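Long-range contacts in protein OS-9 homolog (Saccharomyces cerevisiae, PDB 2YMA), which acts as a homodimeric lectin of the HRD1 ubiquitin ligase complex that delivers misfolded glycoproteins of the endoplasmic reticulum lumen for degradation: residues A[33-38]-A[126-131]; A[15-20]-A[66-71]. One frame throughout, in Å; residues are numbered along the deposited sequence.

Contact 1 (A[33-38]-A[126-131]); sequences ERDKLM and NGNFLS
The side-chain amide of Asn128 grips the backbone of Asp35 at both ends. Its OD1 accepts from Asp35 N at 3.0 Å, the N-H arriving in the carbonyl plane on a lone pair, and its ND2 donates to Asp35 O, also at 3.0 Å. The second bond is the straighter, with 164° at the hydrogen, and leaves ND2 close to the amide plane, although it meets the backbone carbonyl at a tilt. Two bonds to one residue fix the rotation of the amide, and ND2 also bonds to Leu88 O of strand 84-92. The Asp35 side chain crosses that of Asn128 at about a right angle, while the carboxylate and amide planes are nearly parallel, 15° apart. A water lies 2.7 Å from Asp35 OD2 and makes a long, weak contact with Asn128 OD1; OD2 of Asp35 also forms a salt bridge with Arg27.

Arg34 works beside this pair of bonds. Its CB sits next to Asn128 OD1, and with CG placed between backbone N and carbonyl carbon (chi1 49°) the chain runs extended past Gly127 to Asn126. There NH1 donates to Asn126 O at 2.8 Å, edge-on in the guanidinium plane. NH1 is shared with Asn123 O, while NH2 forms a salt bridge with Glu90.

Strands 36-39 and 129-133 both pair with strand 84-92, the first in parallel, the second antiparallel with a classic bulge at Leu130 and Ser131 facing Val86. Asn128, its amide bonded to both N and O of Asp35 much as a paired strand residue would be, joins the approaches to these two strands in the branched mixed sheet of the Yos9 dimerization domain.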
# COMPACT_ATOMS: atom_id res chain seq x y z
N GLU A 33 9.32 -8.95 11.78
CA GLU A 33 9.65 -8.42 10.46
C GLU A 33 8.76 -8.99 9.35
O GLU A 33 8.04 -9.97 9.56
CB GLU A 33 11.12 -8.72 10.13
CG GLU A 33 12.09 -8.18 11.16
CD GLU A 33 13.52 -8.51 10.82
OE1 GLU A 33 13.78 -8.90 9.66
OE2 GLU A 33 14.39 -8.37 11.71
N ARG A 34 8.83 -8.39 8.16
CA ARG A 34 7.85 -8.70 7.13
C ARG A 34 8.26 -9.74 6.11
O ARG A 34 9.44 -9.96 5.86
CB ARG A 34 7.34 -7.44 6.44
CG ARG A 34 8.40 -6.53 5.98
CD ARG A 34 7.83 -5.30 5.30
NE ARG A 34 8.90 -4.68 4.51
CZ ARG A 34 9.59 -3.63 4.91
NH1 ARG A 34 9.31 -3.05 6.07
NH2 ARG A 34 10.56 -3.14 4.15
N ASP A 35 7.25 -10.38 5.54
CA ASP A 35 7.44 -11.39 4.51
C ASP A 35 7.98 -10.71 3.25
O ASP A 35 7.66 -9.56 2.98
CB ASP A 35 6.11 -12.11 4.25
CG ASP A 35 5.54 -12.81 5.51
OD1 ASP A 35 6.31 -13.47 6.25
OD2 ASP A 35 4.32 -12.72 5.76
N LYS A 36 8.83 -11.42 2.51
CA LYS A 36 9.38 -10.98 1.23
C LYS A 36 9.04 -12.04 0.19
O LYS A 36 8.64 -13.15 0.55
CB LYS A 36 10.90 -10.94 1.26
CG LYS A 36 11.57 -9.75 1.86
CD LYS A 36 13.06 -9.87 1.59
CE LYS A 36 13.83 -8.66 2.09
NZ LYS A 36 15.29 -8.83 1.87
N LEU A 37 9.28 -11.71 -1.08
CA LEU A 37 9.20 -12.69 -2.16
C LEU A 37 10.54 -12.76 -2.89
O LEU A 37 11.20 -11.73 -3.10
CB LEU A 37 8.10 -12.32 -3.16
CG LEU A 37 6.67 -12.31 -2.64
CD1 LEU A 37 5.71 -11.74 -3.67
CD2 LEU A 37 6.22 -13.69 -2.13
N MET A 38 10.92 -13.96 -3.31
CA MET A 38 12.19 -14.12 -4.02
C MET A 38 12.03 -14.81 -5.37
O MET A 38 11.51 -15.93 -5.47
CB MET A 38 13.20 -14.89 -3.18
CG MET A 38 14.52 -15.08 -3.91
SD MET A 38 15.71 -16.04 -2.95
CE MET A 38 14.88 -17.64 -2.90
N ASN A 126 7.44 -0.56 8.33
CA ASN A 126 6.19 -1.03 7.74
C ASN A 126 6.01 -2.54 7.81
O ASN A 126 6.96 -3.30 7.64
CB ASN A 126 6.07 -0.62 6.27
CG ASN A 126 6.09 0.88 6.06
OD1 ASN A 126 5.60 1.66 6.88
ND2 ASN A 126 6.66 1.30 4.95
N GLY A 127 4.78 -2.97 8.06
CA GLY A 127 4.40 -4.34 7.80
C GLY A 127 4.04 -4.52 6.34
O GLY A 127 4.34 -3.67 5.51
N ASN A 128 3.40 -5.64 6.03
CA ASN A 128 2.99 -5.99 4.68
C ASN A 128 1.63 -5.40 4.30
O ASN A 128 1.33 -5.26 3.11
CB ASN A 128 2.94 -7.52 4.51
CG ASN A 128 4.32 -8.17 4.56
OD1 ASN A 128 4.70 -8.80 5.55
ND2 ASN A 128 5.09 -8.02 3.47
N PHE A 129 0.79 -5.10 5.28
CA PHE A 129 -0.54 -4.57 4.99
C PHE A 129 -0.60 -3.06 5.04
O PHE A 129 -0.18 -2.44 6.00
CB PHE A 129 -1.59 -5.13 5.92
CG PHE A 129 -1.93 -6.55 5.67
CD1 PHE A 129 -2.91 -6.89 4.75
CD2 PHE A 129 -1.27 -7.56 6.35
CE1 PHE A 129 -3.22 -8.23 4.52
CE2 PHE A 129 -1.59 -8.89 6.13
CZ PHE A 129 -2.56 -9.22 5.22
N LEU A 130 -1.13 -2.48 3.97
CA LEU A 130 -1.47 -1.08 3.95
C LEU A 130 -2.89 -0.94 4.51
O LEU A 130 -3.18 -0.04 5.30
CB LEU A 130 -1.38 -0.52 2.53
CG LEU A 130 -1.90 0.90 2.35
CD1 LEU A 130 -1.14 1.85 3.26
CD2 LEU A 130 -1.79 1.31 0.90
N SER A 131 -3.76 -1.86 4.11
CA SER A 131 -5.15 -1.82 4.52
C SER A 131 -5.80 -3.20 4.39
O SER A 131 -5.29 -4.07 3.68
CB SER A 131 -5.92 -0.78 3.69
OG SER A 131 -6.31 -1.29 2.42
O HOH W 1 2.26 -11.12 5.27

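Contact 2 (A[15-20]-A[66-71]); sequences EPIFLG and LSLRLV
Ile17 is the first residue of strand 14-20 to reach across to the turn that follows helix 52-67. Its two branches take different partners. CG1 stands beside the backbone N, anti to the carbonyl carbon (chi1 -60°), and carries CD1 out to meet Leu70 CD2 at 4.1 Å, the two side chains approaching tip to tip. CG2, on the other branch, touches Leu68 CD1 at 4.1 Å, where the isoleucine and leucine side chains run antiparallel, side by side.

A Schellman motif closes helix 52-67 here: Arg69 has a positive phi of 58° and its N bonds back to Leu66 O at 2.9 Å, and Leu68 and Leu70, which flank it, both point at the strand. The carbonyl of Leu70 is held by Arg27 of the neighbouring strand 23-28, and the Leu70 side chain also rests on Phe25.

Phe18 starts out in the opposite direction, its ring folding back so that one face lies against Gly20 N. Leu19 resumes the contact: its CD2 comes within 4.3 Å of Leu70 CD1 and 4.5 Å of Leu68 CD1. Leu19 also lies on Ala61 and Met65, wedging the buried side chain between strand and helix. Leu19 and Gly20 both face Ile23, a classic beta bulge in the antiparallel pairing of strands 14-20 and 23-28.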
# COMPACT_ATOMS: atom_id res chain seq x y z
N GLU A 15 12.95 -18.35 6.24
CA GLU A 15 12.62 -19.67 5.73
C GLU A 15 11.90 -19.55 4.38
O GLU A 15 10.84 -18.93 4.30
CB GLU A 15 11.74 -20.43 6.72
CG GLU A 15 12.46 -20.88 7.98
CD GLU A 15 13.59 -21.85 7.69
OE1 GLU A 15 13.48 -22.63 6.71
OE2 GLU A 15 14.59 -21.82 8.43
N PRO A 16 12.50 -20.12 3.32
CA PRO A 16 11.92 -20.03 1.98
C PRO A 16 10.89 -21.12 1.73
O PRO A 16 11.15 -22.27 2.01
CB PRO A 16 13.13 -20.24 1.05
CG PRO A 16 14.27 -20.70 1.96
CD PRO A 16 13.72 -20.93 3.33
N ILE A 17 9.72 -20.74 1.22
CA ILE A 17 8.67 -21.68 0.87
C ILE A 17 8.33 -21.49 -0.61
O ILE A 17 7.98 -20.40 -1.06
CB ILE A 17 7.41 -21.43 1.72
CG1 ILE A 17 7.72 -21.59 3.21
CG2 ILE A 17 6.28 -22.35 1.27
CD1 ILE A 17 6.59 -21.13 4.13
N PHE A 18 8.46 -22.58 -1.36
CA PHE A 18 8.24 -22.57 -2.80
C PHE A 18 6.78 -22.33 -3.20
O PHE A 18 5.90 -23.12 -2.86
CB PHE A 18 8.71 -23.91 -3.38
CG PHE A 18 8.76 -23.93 -4.87
CD1 PHE A 18 9.46 -22.94 -5.56
CD2 PHE A 18 8.13 -24.93 -5.59
CE1 PHE A 18 9.52 -22.95 -6.94
CE2 PHE A 18 8.18 -24.94 -6.98
CZ PHE A 18 8.88 -23.95 -7.65
N LEU A 19 6.55 -21.25 -3.95
CA LEU A 19 5.21 -20.95 -4.46
C LEU A 19 5.05 -21.44 -5.90
O LEU A 19 3.96 -21.39 -6.48
CB LEU A 19 4.94 -19.44 -4.39
CG LEU A 19 5.00 -18.83 -2.99
CD1 LEU A 19 4.45 -17.40 -3.03
CD2 LEU A 19 4.21 -19.68 -2.02
N GLY A 20 6.15 -21.91 -6.47
CA GLY A 20 6.14 -22.33 -7.85
C GLY A 20 6.52 -21.21 -8.79
O GLY A 20 6.67 -20.07 -8.37
N LEU A 66 -1.94 -18.07 -0.95
CA LEU A 66 -3.25 -18.04 -0.32
C LEU A 66 -3.78 -19.42 0.11
O LEU A 66 -4.31 -19.56 1.22
CB LEU A 66 -4.26 -17.33 -1.22
CG LEU A 66 -3.95 -15.84 -1.37
CD1 LEU A 66 -4.81 -15.18 -2.45
CD2 LEU A 66 -4.12 -15.15 -0.03
N SER A 67 -3.62 -20.41 -0.76
CA SER A 67 -4.00 -21.80 -0.46
C SER A 67 -3.29 -22.31 0.77
O SER A 67 -3.86 -23.03 1.59
CB SER A 67 -3.65 -22.71 -1.64
OG SER A 67 -4.34 -22.30 -2.81
N LEU A 68 -2.02 -21.93 0.89
CA LEU A 68 -1.20 -22.34 2.01
C LEU A 68 -1.58 -21.62 3.31
O LEU A 68 -1.18 -22.02 4.40
CB LEU A 68 0.29 -22.15 1.68
CG LEU A 68 0.83 -23.12 0.62
CD1 LEU A 68 2.31 -22.94 0.39
CD2 LEU A 68 0.53 -24.55 1.05
N ARG A 69 -2.39 -20.56 3.18
CA ARG A 69 -2.78 -19.74 4.32
C ARG A 69 -1.57 -19.14 5.05
O ARG A 69 -1.54 -19.06 6.28
CB ARG A 69 -3.64 -20.54 5.31
CG ARG A 69 -5.08 -20.76 4.88
CD ARG A 69 -5.76 -21.83 5.74
NE ARG A 69 -5.75 -23.15 5.11
CZ ARG A 69 -5.61 -24.30 5.76
NH1 ARG A 69 -5.44 -24.29 7.08
NH2 ARG A 69 -5.62 -25.45 5.10
N LEU A 70 -0.57 -18.70 4.28
CA LEU A 70 0.66 -18.18 4.86
C LEU A 70 0.51 -16.78 5.45
O LEU A 70 1.29 -16.38 6.31
CB LEU A 70 1.77 -18.16 3.79
CG LEU A 70 2.14 -19.52 3.23
CD1 LEU A 70 3.22 -19.36 2.20
CD2 LEU A 70 2.60 -20.42 4.37
N VAL A 71 -0.47 -16.01 4.98
CA VAL A 71 -0.55 -14.65 5.47
C VAL A 71 -1.74 -14.42 6.38
O VAL A 71 -2.86 -14.91 6.16
CB VAL A 71 -0.47 -13.54 4.35
CG1 VAL A 71 0.32 -13.99 3.14
CG2 VAL A 71 -1.82 -13.01 3.99

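Contacts 1 and 2 have their centres about 14 Å apart and alternate along the chain. They touch twice through apolar side chains: Phe129 CZ of contact 1 packs on Val71 CG2 of contact 2 at 4.1 Å, and Leu37 CD2 lies 4.2 Å from Leu19 CD1. Arg27, between them on strand 23-28, links them through NH2, which makes a salt bridge with Asp35 and a hydrogen bond to the carbonyl of Leu70. Both contacts reach the same sheet, but only contact 1 meets the second subunit: Leu130 O accepts from Asn117 ND2 of that subunit, and Leu130 packs on its Phe120. Contact 2 instead ties strand 14-20 to the helix end within one chain.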